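Local structure of 5-formyl-3-hydroxy-2-methylpyridine 4-carboxylate 5-dehydrogenase (Mesorhizobium japonicum MAFF 303099, 4OM8) at residues 114-122 with 181-189; 12-21 with 137-145. The protein catalyses the NAD+-dependent oxidation of a pyridine aldehyde in vitamin B6 breakdown, and can also reduce the same aldehyde with NADH to 4-pyridoxic acid. All blocks are in the same frame, centred on the assembly; numbering follows the deposited sequence.

Contact 1 of 2, residues 114-122 with 181-189. With NAD (nicotinamide-adenine-dinucleotide), chain C.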
loop_
_atom_site.group_PDB
_atom_site.type_symbol
_atom_site.label_atom_id
_atom_site.label_comp_id
_atom_site.label_asym_id
_atom_site.label_seq_id
_atom_site.Cartn_x
_atom_site.Cartn_y
_atom_site.Cartn_z
ATOM N N ASP A 114 -21.235 -10.340 -1.803
ATOM C CA ASP A 114 -19.888 -10.031 -1.323
ATOM C C ASP A 114 -18.812 -10.582 -2.265
ATOM O O ASP A 114 -17.625 -10.512 -1.939
ATOM C CB ASP A 114 -19.707 -10.610 0.090
ATOM C CG ASP A 114 -18.506 -10.038 0.840
ATOM O OD1 ASP A 114 -18.096 -8.898 0.578
ATOM O OD2 ASP A 114 -18.025 -10.733 1.760
ATOM N N THR A 115 -19.211 -11.098 -3.431
ATOM C CA THR A 115 -18.257 -11.718 -4.357
ATOM C C THR A 115 -17.061 -10.816 -4.665
ATOM O O THR A 115 -17.187 -9.599 -4.785
ATOM C CB THR A 115 -18.927 -12.113 -5.688
ATOM O OG1 THR A 115 -17.972 -12.819 -6.503
ATOM C CG2 THR A 115 -19.413 -10.874 -6.444
ATOM N N SER A 116 -15.893 -11.434 -4.796
ATOM C CA SER A 116 -14.713 -10.709 -5.252
ATOM C C SER A 116 -14.530 -10.789 -6.770
ATOM O O SER A 116 -14.088 -9.828 -7.395
ATOM C CB SER A 116 -13.466 -11.250 -4.549
ATOM O OG SER A 116 -13.514 -10.988 -3.156
ATOM N N GLY A 117 -14.858 -11.929 -7.365
ATOM C CA GLY A 117 -14.448 -12.174 -8.737
ATOM C C GLY A 117 -15.497 -12.592 -9.743
ATOM O O GLY A 117 -15.179 -12.801 -10.910
ATOM N N ILE A 118 -16.744 -12.731 -9.302
ATOM C CA ILE A 118 -17.813 -13.072 -10.227
ATOM C C ILE A 118 -18.552 -11.798 -10.625
ATOM O O ILE A 118 -18.980 -11.037 -9.763
ATOM C CB ILE A 118 -18.774 -14.088 -9.600
ATOM C CG1 ILE A 118 -17.981 -15.325 -9.142
ATOM C CG2 ILE A 118 -19.872 -14.463 -10.594
ATOM C CD1 ILE A 118 -18.766 -16.296 -8.290
ATOM N N PRO A 119 -18.699 -11.550 -11.938
ATOM C CA PRO A 119 -19.353 -10.307 -12.358
ATOM C C PRO A 119 -20.766 -10.190 -11.813
ATOM O O PRO A 119 -21.518 -11.173 -11.806
ATOM C CB PRO A 119 -19.381 -10.408 -13.889
ATOM C CG PRO A 119 -18.344 -11.406 -14.233
ATOM C CD PRO A 119 -18.242 -12.357 -13.083
ATOM N N ILE A 120 -21.116 -9.000 -11.345
ATOM C CA ILE A 120 -22.467 -8.771 -10.840
ATOM C C ILE A 120 -23.453 -9.008 -11.978
ATOM O O ILE A 120 -24.566 -9.484 -11.769
ATOM C CB ILE A 120 -22.619 -7.342 -10.271
ATOM C CG1 ILE A 120 -21.535 -7.067 -9.212
ATOM C CG2 ILE A 120 -23.996 -7.143 -9.666
ATOM C CD1 ILE A 120 -21.393 -8.161 -8.148
ATOM N N THR A 121 -23.014 -8.707 -13.199
ATOM C CA THR A 121 -23.845 -8.914 -14.383
ATOM C C THR A 121 -24.238 -10.385 -14.563
ATOM O O THR A 121 -25.372 -10.695 -14.983
ATOM C CB THR A 121 -23.114 -8.411 -15.627
ATOM O OG1 THR A 121 -22.932 -6.998 -15.501
ATOM C CG2 THR A 121 -23.903 -8.714 -16.897
ATOM N N LYS A 122 -23.324 -11.291 -14.227
ATOM C CA LYS A 122 -23.639 -12.716 -14.275
ATOM C C LYS A 122 -24.536 -13.134 -13.119
ATOM O O LYS A 122 -25.503 -13.872 -13.304
ATOM C CB LYS A 122 -22.363 -13.552 -14.263
ATOM C CG LYS A 122 -21.653 -13.596 -15.595
ATOM C CD LYS A 122 -20.505 -14.585 -15.562
ATOM C CE LYS A 122 -19.737 -14.550 -16.876
ATOM N NZ LYS A 122 -18.672 -15.585 -16.919
ATOM N N ASP A 181 -18.664 -2.849 -14.209
ATOM C CA ASP A 181 -18.551 -4.201 -13.674
ATOM C C ASP A 181 -17.333 -4.923 -14.273
ATOM O O ASP A 181 -17.463 -5.909 -14.998
ATOM C CB ASP A 181 -19.870 -4.938 -13.976
ATOM C CG ASP A 181 -19.971 -6.314 -13.350
ATOM O OD1 ASP A 181 -19.275 -6.618 -12.357
ATOM O OD2 ASP A 181 -20.797 -7.102 -13.867
ATOM N N VAL A 182 -16.139 -4.417 -13.963
ATOM C CA VAL A 182 -14.896 -4.983 -14.478
ATOM C C VAL A 182 -14.353 -6.068 -13.552
ATOM O O VAL A 182 -14.632 -6.053 -12.350
ATOM C CB VAL A 182 -13.815 -3.888 -14.664
ATOM C CG1 VAL A 182 -14.276 -2.877 -15.703
ATOM C CG2 VAL A 182 -13.491 -3.195 -13.346
ATOM N N PRO A 183 -13.593 -7.029 -14.116
ATOM C CA PRO A 183 -13.058 -8.114 -13.283
ATOM C C PRO A 183 -12.227 -7.578 -12.122
ATOM O O PRO A 183 -11.297 -6.808 -12.352
ATOM C CB PRO A 183 -12.194 -8.918 -14.267
ATOM C CG PRO A 183 -12.834 -8.672 -15.612
ATOM C CD PRO A 183 -13.317 -7.236 -15.552
ATOM N N GLY A 184 -12.558 -7.972 -10.897
ATOM C CA GLY A 184 -11.805 -7.518 -9.741
ATOM C C GLY A 184 -12.199 -6.135 -9.253
ATOM O O GLY A 184 -11.560 -5.611 -8.348
ATOM N N PHE A 185 -13.245 -5.549 -9.844
ATOM C CA PHE A 185 -13.734 -4.213 -9.471
ATOM C C PHE A 185 -12.554 -3.227 -9.416
ATOM O O PHE A 185 -11.843 -3.098 -10.411
ATOM C CB PHE A 185 -14.520 -4.296 -8.161
ATOM C CG PHE A 185 -15.542 -5.406 -8.152
ATOM C CD1 PHE A 185 -16.392 -5.597 -9.233
ATOM C CD2 PHE A 185 -15.637 -6.270 -7.072
ATOM C CE1 PHE A 185 -17.322 -6.616 -9.234
ATOM C CE2 PHE A 185 -16.551 -7.300 -7.068
ATOM C CZ PHE A 185 -17.409 -7.471 -8.143
ATOM N N VAL A 186 -12.324 -2.529 -8.306
ATOM C CA VAL A 186 -11.158 -1.635 -8.249
ATOM C C VAL A 186 -10.085 -2.150 -7.300
ATOM O O VAL A 186 -8.910 -2.271 -7.694
ATOM C CB VAL A 186 -11.562 -0.198 -7.843
ATOM C CG1 VAL A 186 -10.321 0.654 -7.533
ATOM C CG2 VAL A 186 -12.384 0.417 -8.976
ATOM N N GLU A 187 -10.482 -2.463 -6.067
ATOM C CA GLU A 187 -9.524 -2.826 -5.014
ATOM C C GLU A 187 -8.628 -3.983 -5.444
ATOM O O GLU A 187 -7.393 -3.884 -5.421
ATOM C CB GLU A 187 -10.264 -3.190 -3.722
ATOM C CG GLU A 187 -9.359 -3.612 -2.600
ATOM C CD GLU A 187 -10.140 -4.255 -1.475
ATOM O OE1 GLU A 187 -10.946 -5.164 -1.762
ATOM O OE2 GLU A 187 -9.963 -3.850 -0.310
ATOM N N ASN A 188 -9.230 -5.094 -5.840
ATOM C CA ASN A 188 -8.397 -6.245 -6.136
ATOM C C ASN A 188 -7.670 -6.097 -7.471
ATOM O O ASN A 188 -6.647 -6.741 -7.671
ATOM C CB ASN A 188 -9.217 -7.532 -6.075
ATOM C CG ASN A 188 -9.323 -8.044 -4.649
ATOM O OD1 ASN A 188 -8.357 -7.944 -3.894
ATOM N ND2 ASN A 188 -10.497 -8.553 -4.261
ATOM N N ARG A 189 -8.141 -5.221 -8.363
ATOM C CA ARG A 189 -7.358 -4.941 -9.570
ATOM C C ARG A 189 -6.054 -4.250 -9.212
ATOM O O ARG A 189 -4.971 -4.632 -9.677
ATOM C CB ARG A 189 -8.132 -4.068 -10.555
ATOM C CG ARG A 189 -9.287 -4.790 -11.219
ATOM C CD ARG A 189 -9.887 -3.964 -12.349
ATOM N NE ARG A 189 -9.036 -3.826 -13.522
ATOM C CZ ARG A 189 -9.045 -4.663 -14.553
ATOM N NH1 ARG A 189 -9.858 -5.709 -14.573
ATOM N NH2 ARG A 189 -8.237 -4.435 -15.584
HETATM P PA NAD C . -15.749 -18.912 3.502
HETATM O O1A NAD C . -15.436 -20.152 2.681
HETATM O O2A NAD C . -14.895 -18.552 4.707
HETATM O O5B NAD C . -17.277 -19.029 3.994
HETATM C C5B NAD C . -18.325 -19.463 3.126
HETATM C C4B NAD C . -19.494 -19.895 3.998
HETATM O O4B NAD C . -20.642 -20.119 3.178
HETATM C C3B NAD C . -19.188 -21.204 4.726
HETATM O O3B NAD C . -19.360 -21.037 6.140
HETATM C C2B NAD C . -20.191 -22.188 4.138
HETATM O O2B NAD C . -20.645 -23.197 5.054
HETATM C C1B NAD C . -21.317 -21.263 3.722
HETATM N N9A NAD C . -22.247 -21.790 2.709
HETATM C C8A NAD C . -21.975 -22.603 1.674
HETATM N N7A NAD C . -23.095 -22.842 0.947
HETATM C C5A NAD C . -24.105 -22.167 1.520
HETATM C C6A NAD C . -25.546 -21.982 1.270
HETATM N N6A NAD C . -26.162 -22.581 0.222
HETATM N N1A NAD C . -26.233 -21.193 2.125
HETATM C C2A NAD C . -25.643 -20.592 3.173
HETATM N N3A NAD C . -24.337 -20.719 3.460
HETATM C C4A NAD C . -23.539 -21.483 2.683
HETATM O O3 NAD C . -15.870 -17.693 2.454
HETATM P PN NAD C . -15.512 -16.148 2.729
HETATM O O1N NAD C . -14.006 -15.965 2.693
HETATM O O2N NAD C . -16.279 -15.595 3.908
HETATM O O5D NAD C . -16.094 -15.461 1.402
HETATM C C5D NAD C . -17.497 -15.453 1.109
HETATM C C4D NAD C . -17.704 -14.584 -0.126
HETATM O O4D NAD C . -17.125 -13.310 0.142
HETATM C C3D NAD C . -16.983 -15.122 -1.351
HETATM O O3D NAD C . -17.735 -14.711 -2.496
HETATM C C2D NAD C . -15.661 -14.381 -1.358
HETATM O O2D NAD C . -15.137 -14.219 -2.680
HETATM C C1D NAD C . -16.065 -13.034 -0.783
HETATM N N1N NAD C . -14.989 -12.300 -0.097
HETATM C C2N NAD C . -13.998 -12.923 0.572
HETATM C C3N NAD C . -13.016 -12.169 1.222
HETATM C C7N NAD C . -11.861 -12.798 1.955
HETATM O O7N NAD C . -11.942 -13.911 2.455
HETATM N N7N NAD C . -10.732 -12.094 2.017
HETATM C C4N NAD C . -13.073 -10.781 1.179
HETATM C C5N NAD C . -14.114 -10.172 0.493
HETATM C C6N NAD C . -15.068 -10.963 -0.130
HETATM O O HOH W 1 -15.078 -9.177 -10.208
HETATM O O HOH W 2 -12.652 -8.163 -5.775
#

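Contact 2 of 2, residues 12-21 with 137-145. With NAD (nicotinamide-adenine-dinucleotide), chain C.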
loop_
_atom_site.group_PDB
_atom_site.type_symbol
_atom_site.label_atom_id
_atom_site.label_comp_id
_atom_site.label_asym_id
_atom_site.label_seq_id
_atom_site.Cartn_x
_atom_site.Cartn_y
_atom_site.Cartn_z
ATOM N N THR A 12 -15.313 -16.713 6.975
ATOM C CA THR A 12 -14.364 -15.649 7.269
ATOM C C THR A 12 -14.992 -14.257 7.328
ATOM O O THR A 12 -14.710 -13.488 8.250
ATOM C CB THR A 12 -13.246 -15.656 6.215
ATOM O OG1 THR A 12 -12.570 -16.919 6.269
ATOM C CG2 THR A 12 -12.256 -14.521 6.436
ATOM N N MET A 13 -15.854 -13.950 6.357
ATOM C CA MET A 13 -16.371 -12.584 6.222
ATOM C C MET A 13 -17.658 -12.314 6.993
ATOM O O MET A 13 -18.099 -11.168 7.086
ATOM C CB MET A 13 -16.607 -12.254 4.748
ATOM C CG MET A 13 -15.346 -12.203 3.923
ATOM S SD MET A 13 -14.255 -10.889 4.483
ATOM C CE MET A 13 -15.093 -9.450 3.849
ATOM N N GLY A 14 -18.266 -13.357 7.541
ATOM C CA GLY A 14 -19.610 -13.230 8.093
ATOM C C GLY A 14 -19.780 -12.561 9.450
ATOM O O GLY A 14 -20.537 -11.595 9.582
ATOM N N PRO A 15 -19.119 -13.089 10.485
ATOM C CA PRO A 15 -19.318 -12.599 11.852
ATOM C C PRO A 15 -18.977 -11.125 12.038
ATOM O O PRO A 15 -19.738 -10.414 12.686
ATOM C CB PRO A 15 -18.375 -13.479 12.669
ATOM C CG PRO A 15 -18.330 -14.743 11.901
ATOM C CD PRO A 15 -18.329 -14.332 10.469
ATOM N N GLY A 16 -17.858 -10.672 11.488
ATOM C CA GLY A 16 -17.496 -9.271 11.622
ATOM C C GLY A 16 -18.441 -8.353 10.868
ATOM O O GLY A 16 -18.738 -7.235 11.309
ATOM N N MET A 17 -18.904 -8.821 9.712
ATOM C CA MET A 17 -19.888 -8.090 8.926
ATOM C C MET A 17 -21.182 -7.902 9.727
ATOM O O MET A 17 -21.751 -6.797 9.784
ATOM C CB MET A 17 -20.176 -8.837 7.628
ATOM C CG MET A 17 -21.057 -8.059 6.681
ATOM S SD MET A 17 -21.597 -9.053 5.270
ATOM C CE MET A 17 -20.029 -9.384 4.458
ATOM N N ALA A 18 -21.640 -8.992 10.337
ATOM C CA ALA A 18 -22.865 -8.952 11.135
ATOM C C ALA A 18 -22.707 -7.998 12.314
ATOM O O ALA A 18 -23.565 -7.138 12.556
ATOM C CB ALA A 18 -23.230 -10.357 11.628
ATOM N N ALA A 19 -21.606 -8.132 13.035
ATOM C CA ALA A 19 -21.355 -7.264 14.180
ATOM C C ALA A 19 -21.312 -5.788 13.765
ATOM O O ALA A 19 -21.883 -4.931 14.436
ATOM C CB ALA A 19 -20.061 -7.661 14.859
ATOM N N ARG A 20 -20.650 -5.494 12.645
ATOM C CA ARG A 20 -20.463 -4.105 12.251
ATOM C C ARG A 20 -21.775 -3.486 11.816
ATOM O O ARG A 20 -22.041 -2.319 12.104
ATOM C CB ARG A 20 -19.437 -3.979 11.119
ATOM C CG ARG A 20 -19.197 -2.535 10.684
ATOM C CD ARG A 20 -18.681 -1.729 11.854
ATOM N NE ARG A 20 -18.486 -0.308 11.571
ATOM C CZ ARG A 20 -19.432 0.616 11.707
ATOM N NH1 ARG A 20 -20.662 0.271 12.091
ATOM N NH2 ARG A 20 -19.150 1.892 11.464
ATOM N N LEU A 21 -22.587 -4.259 11.097
ATOM C CA LEU A 21 -23.886 -3.762 10.681
ATOM C C LEU A 21 -24.805 -3.537 11.880
ATOM O O LEU A 21 -25.495 -2.521 11.948
ATOM C CB LEU A 21 -24.531 -4.738 9.692
ATOM C CG LEU A 21 -23.826 -4.779 8.331
ATOM C CD1 LEU A 21 -24.339 -5.961 7.504
ATOM C CD2 LEU A 21 -24.047 -3.474 7.567
ATOM N N HIS A 137 -18.951 -5.213 -1.830
ATOM C CA HIS A 137 -17.739 -5.988 -1.650
ATOM C C HIS A 137 -16.937 -5.464 -0.466
ATOM O O HIS A 137 -16.320 -4.406 -0.538
ATOM C CB HIS A 137 -16.908 -5.956 -2.930
ATOM C CG HIS A 137 -15.621 -6.701 -2.826
ATOM N ND1 HIS A 137 -14.400 -6.073 -2.915
ATOM C CD2 HIS A 137 -15.361 -8.017 -2.634
ATOM C CE1 HIS A 137 -13.438 -6.971 -2.789
ATOM N NE2 HIS A 137 -13.993 -8.160 -2.624
ATOM N N TRP A 138 -16.996 -6.211 0.629
ATOM C CA TRP A 138 -16.276 -5.894 1.847
ATOM C C TRP A 138 -14.842 -6.381 1.757
ATOM O O TRP A 138 -14.476 -7.090 0.817
ATOM C CB TRP A 138 -16.961 -6.543 3.044
ATOM C CG TRP A 138 -18.373 -6.091 3.312
ATOM C CD1 TRP A 138 -19.471 -6.245 2.498
ATOM C CD2 TRP A 138 -18.839 -5.454 4.500
ATOM N NE1 TRP A 138 -20.592 -5.723 3.112
ATOM C CE2 TRP A 138 -20.228 -5.228 4.340
ATOM C CE3 TRP A 138 -18.216 -5.043 5.687
ATOM C CZ2 TRP A 138 -20.999 -4.617 5.327
ATOM C CZ3 TRP A 138 -18.984 -4.424 6.663
ATOM C CH2 TRP A 138 -20.362 -4.221 6.478
ATOM N N SER A 139 -14.029 -5.997 2.735
ATOM C CA SER A 139 -12.646 -6.468 2.809
ATOM C C SER A 139 -12.369 -7.145 4.148
ATOM O O SER A 139 -13.015 -6.842 5.147
ATOM C CB SER A 139 -11.668 -5.304 2.594
ATOM O OG SER A 139 -11.726 -4.808 1.259
ATOM N N ASN A 140 -11.412 -8.070 4.166
ATOM C CA ASN A 140 -11.101 -8.815 5.383
ATOM C C ASN A 140 -10.067 -8.083 6.227
ATOM O O ASN A 140 -9.026 -7.706 5.705
ATOM C CB ASN A 140 -10.590 -10.206 5.012
ATOM C CG ASN A 140 -10.346 -11.082 6.222
ATOM O OD1 ASN A 140 -11.113 -11.068 7.183
ATOM N ND2 ASN A 140 -9.285 -11.880 6.163
ATOM N N PRO A 141 -10.347 -7.864 7.526
ATOM C CA PRO A 141 -11.539 -8.229 8.303
ATOM C C PRO A 141 -12.655 -7.209 8.126
ATOM O O PRO A 141 -12.414 -6.008 8.174
ATOM C CB PRO A 141 -11.022 -8.247 9.761
ATOM C CG PRO A 141 -9.499 -8.152 9.644
ATOM C CD PRO A 141 -9.282 -7.350 8.401
ATOM N N PRO A 142 -13.892 -7.687 7.941
ATOM C CA PRO A 142 -14.980 -6.784 7.542
ATOM C C PRO A 142 -15.409 -5.784 8.618
ATOM O O PRO A 142 -16.024 -4.775 8.274
ATOM C CB PRO A 142 -16.117 -7.754 7.205
ATOM C CG PRO A 142 -15.819 -8.962 8.036
ATOM C CD PRO A 142 -14.327 -9.092 8.025
ATOM N N HIS A 143 -15.106 -6.056 9.879
ATOM C CA HIS A 143 -15.442 -5.120 10.943
ATOM C C HIS A 143 -14.310 -4.120 11.173
ATOM O O HIS A 143 -14.456 -3.184 11.958
ATOM C CB HIS A 143 -15.776 -5.869 12.240
ATOM C CG HIS A 143 -14.741 -6.862 12.659
ATOM N ND1 HIS A 143 -14.314 -7.890 11.845
ATOM C CD2 HIS A 143 -14.071 -7.010 13.830
ATOM C CE1 HIS A 143 -13.409 -8.611 12.484
ATOM N NE2 HIS A 143 -13.246 -8.099 13.691
ATOM N N ILE A 144 -13.202 -4.293 10.455
ATOM C CA ILE A 144 -12.026 -3.444 10.646
ATOM C C ILE A 144 -11.705 -2.581 9.416
ATOM O O ILE A 144 -11.474 -1.383 9.550
ATOM C CB ILE A 144 -10.794 -4.287 11.022
ATOM C CG1 ILE A 144 -11.030 -4.983 12.371
ATOM C CG2 ILE A 144 -9.543 -3.418 11.109
ATOM C CD1 ILE A 144 -9.852 -5.836 12.847
ATOM N N ILE A 145 -11.698 -3.173 8.225
ATOM C CA ILE A 145 -11.484 -2.367 7.019
ATOM C C ILE A 145 -12.740 -1.525 6.765
ATOM O O ILE A 145 -13.817 -2.089 6.577
ATOM C CB ILE A 145 -11.197 -3.225 5.765
ATOM C CG1 ILE A 145 -10.225 -4.371 6.074
ATOM C CG2 ILE A 145 -10.722 -2.327 4.584
ATOM C CD1 ILE A 145 -8.899 -3.913 6.643
HETATM P PA NAD C . -15.749 -18.912 3.502
HETATM O O1A NAD C . -15.436 -20.152 2.681
HETATM O O2A NAD C . -14.895 -18.552 4.707
HETATM O O5B NAD C . -17.277 -19.029 3.994
HETATM C C5B NAD C . -18.325 -19.463 3.126
HETATM C C4B NAD C . -19.494 -19.895 3.998
HETATM O O4B NAD C . -20.642 -20.119 3.178
HETATM C C3B NAD C . -19.188 -21.204 4.726
HETATM O O3B NAD C . -19.360 -21.037 6.140
HETATM C C2B NAD C . -20.191 -22.188 4.138
HETATM O O2B NAD C . -20.645 -23.197 5.054
HETATM C C1B NAD C . -21.317 -21.263 3.722
HETATM N N9A NAD C . -22.247 -21.790 2.709
HETATM C C8A NAD C . -21.975 -22.603 1.674
HETATM N N7A NAD C . -23.095 -22.842 0.947
HETATM C C5A NAD C . -24.105 -22.167 1.520
HETATM C C6A NAD C . -25.546 -21.982 1.270
HETATM N N6A NAD C . -26.162 -22.581 0.222
HETATM N N1A NAD C . -26.233 -21.193 2.125
HETATM C C2A NAD C . -25.643 -20.592 3.173
HETATM N N3A NAD C . -24.337 -20.719 3.460
HETATM C C4A NAD C . -23.539 -21.483 2.683
HETATM O O3 NAD C . -15.870 -17.693 2.454
HETATM P PN NAD C . -15.512 -16.148 2.729
HETATM O O1N NAD C . -14.006 -15.965 2.693
HETATM O O2N NAD C . -16.279 -15.595 3.908
HETATM O O5D NAD C . -16.094 -15.461 1.402
HETATM C C5D NAD C . -17.497 -15.453 1.109
HETATM C C4D NAD C . -17.704 -14.584 -0.126
HETATM O O4D NAD C . -17.125 -13.310 0.142
HETATM C C3D NAD C . -16.983 -15.122 -1.351
HETATM O O3D NAD C . -17.735 -14.711 -2.496
HETATM C C2D NAD C . -15.661 -14.381 -1.358
HETATM O O2D NAD C . -15.137 -14.219 -2.680
HETATM C C1D NAD C . -16.065 -13.034 -0.783
HETATM N N1N NAD C . -14.989 -12.300 -0.097
HETATM C C2N NAD C . -13.998 -12.923 0.572
HETATM C C3N NAD C . -13.016 -12.169 1.222
HETATM C C7N NAD C . -11.861 -12.798 1.955
HETATM O O7N NAD C . -11.942 -13.911 2.455
HETATM N N7N NAD C . -10.732 -12.094 2.017
HETATM C C4N NAD C . -13.073 -10.781 1.179
HETATM C C5N NAD C . -14.114 -10.172 0.493
HETATM C C6N NAD C . -15.068 -10.963 -0.130
HETATM O O HOH W 3 -15.675 -0.851 10.930
#

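Contact 1 of 2, residues 114-122 with 181-189
The carboxylate of Asp-181 grips the first turn of the short helix 120-123, for which Pro-119 is the N-cap residue. Its OD1 takes the backbone N-H of Ile-120, N to OD1 3.2 Å, and its OD2 takes that of Thr-121, N to OD2 2.8 Å; both arrive on the syn side, tilted 20° and 30° from the carboxylate plane. The hydroxyl OG1 of Thr-121 adds a third bond at 2.7 Å, spending the anti lone pair of Asp-181 OD2. With CG anti to the backbone N (chi1 -174°), the carboxylate reaches out to that helix start, where the first amides of the helix would probably stabilise its negative charge.

Apolar and ring contacts follow. CD1 of Ile-120 lies 4.0 Å from CZ of Phe-185, the two side chains crossing at about a right angle, while the carbonyl O of Thr-115 meets the ring at its edge, 3.3 Å from CE2 of Phe-185.

Two waters add polar links, both donating to the carbonyl O of Ser-116. One accepts from the backbone N of Gly-184, the other from ND2 of Asn-188. The Ser-116 hydroxyl bonds to NE2 of His-137, a residue inferred to matter for catalysis, and its OG stands 3.4 Å from C6N of NAD. The arrangement is that of the Rossmann-type NAD-binding domain meeting the chain that leads into helix 187-203, beside the nicotinamide, as in 3-hydroxyacyl-CoA dehydrogenases.

Contact 2 of 2, residues 12-21 with 137-145
Met-17 extends its chain, chi1 -173° and chi2 -171°, before bending at the sulfur, and this lays it across the indole of Trp-138. CG of Met-17 makes a CH-pi contact over the six-membered ring of Trp-138, 3.7 Å from the centroid, and its SD rides over the five-membered ring in a Met-aromatic contact. Met-13 instead curls at every torsion, which brings CE to 3.5 Å from CB of Trp-138 and leaves SD 3.5 Å from C4N of NAD. At the indole edge, near its plane, CD2 of Leu-21 comes to 3.9 Å from CH2 of Trp-138. An alanine in place of Trp-138 is likely to leave the Met-17 thioether without the face it lies on and open a gap beside Leu-21.

Pro-142 presses its ring against the backbone of Met-13 and Met-17, CG 3.3 Å from the carbonyl O of Met-13, an oxygen buried without a partner. Next to it, His-143 lies against Gly-16, its CB 3.4 Å from Gly-16 O; a beta carbon on Gly-16 would clash with ND1. One water joins NE of Arg-20 to the carbonyl O of His-143, while NH2 of Arg-20 bonds to the carbonyl O of Ile-171.

Toward the cofactor, the backbone N of Thr-12 donates to NAD O2A at 2.9 Å, nearly straight at 169°. That of Met-13 donates to O2N. Backbone amides gripping a pyrophosphate in the turn that leads into helix 14-23, with Gly-14 fitting the GxGxxG pattern, mark a Rossmann fold.

In the fold
From the N terminus, the chain passes strand 4-8 and enters residues 12-21, the first half of contact 2. It runs through the next strands of the sheet to 114-122, which opens contact 1 after strand 110-113. Residues 137-145 then close the long loop of contact 2, and 181-189, following strand 174-178, close contact 1. The two loops therefore cross, neither enclosing the other. Contact 2 joins the first Rossmann helix to the loop between strands 133-137 and 147-151; contact 1 joins the chain between strand 110-113 and helix 120-123 to the approach to helix 187-203. Both touch NAD, and they meet directly: Asp-114 OD1 bonds to Trp-138 N, and Glu-187 OE2 to Ser-139 OG.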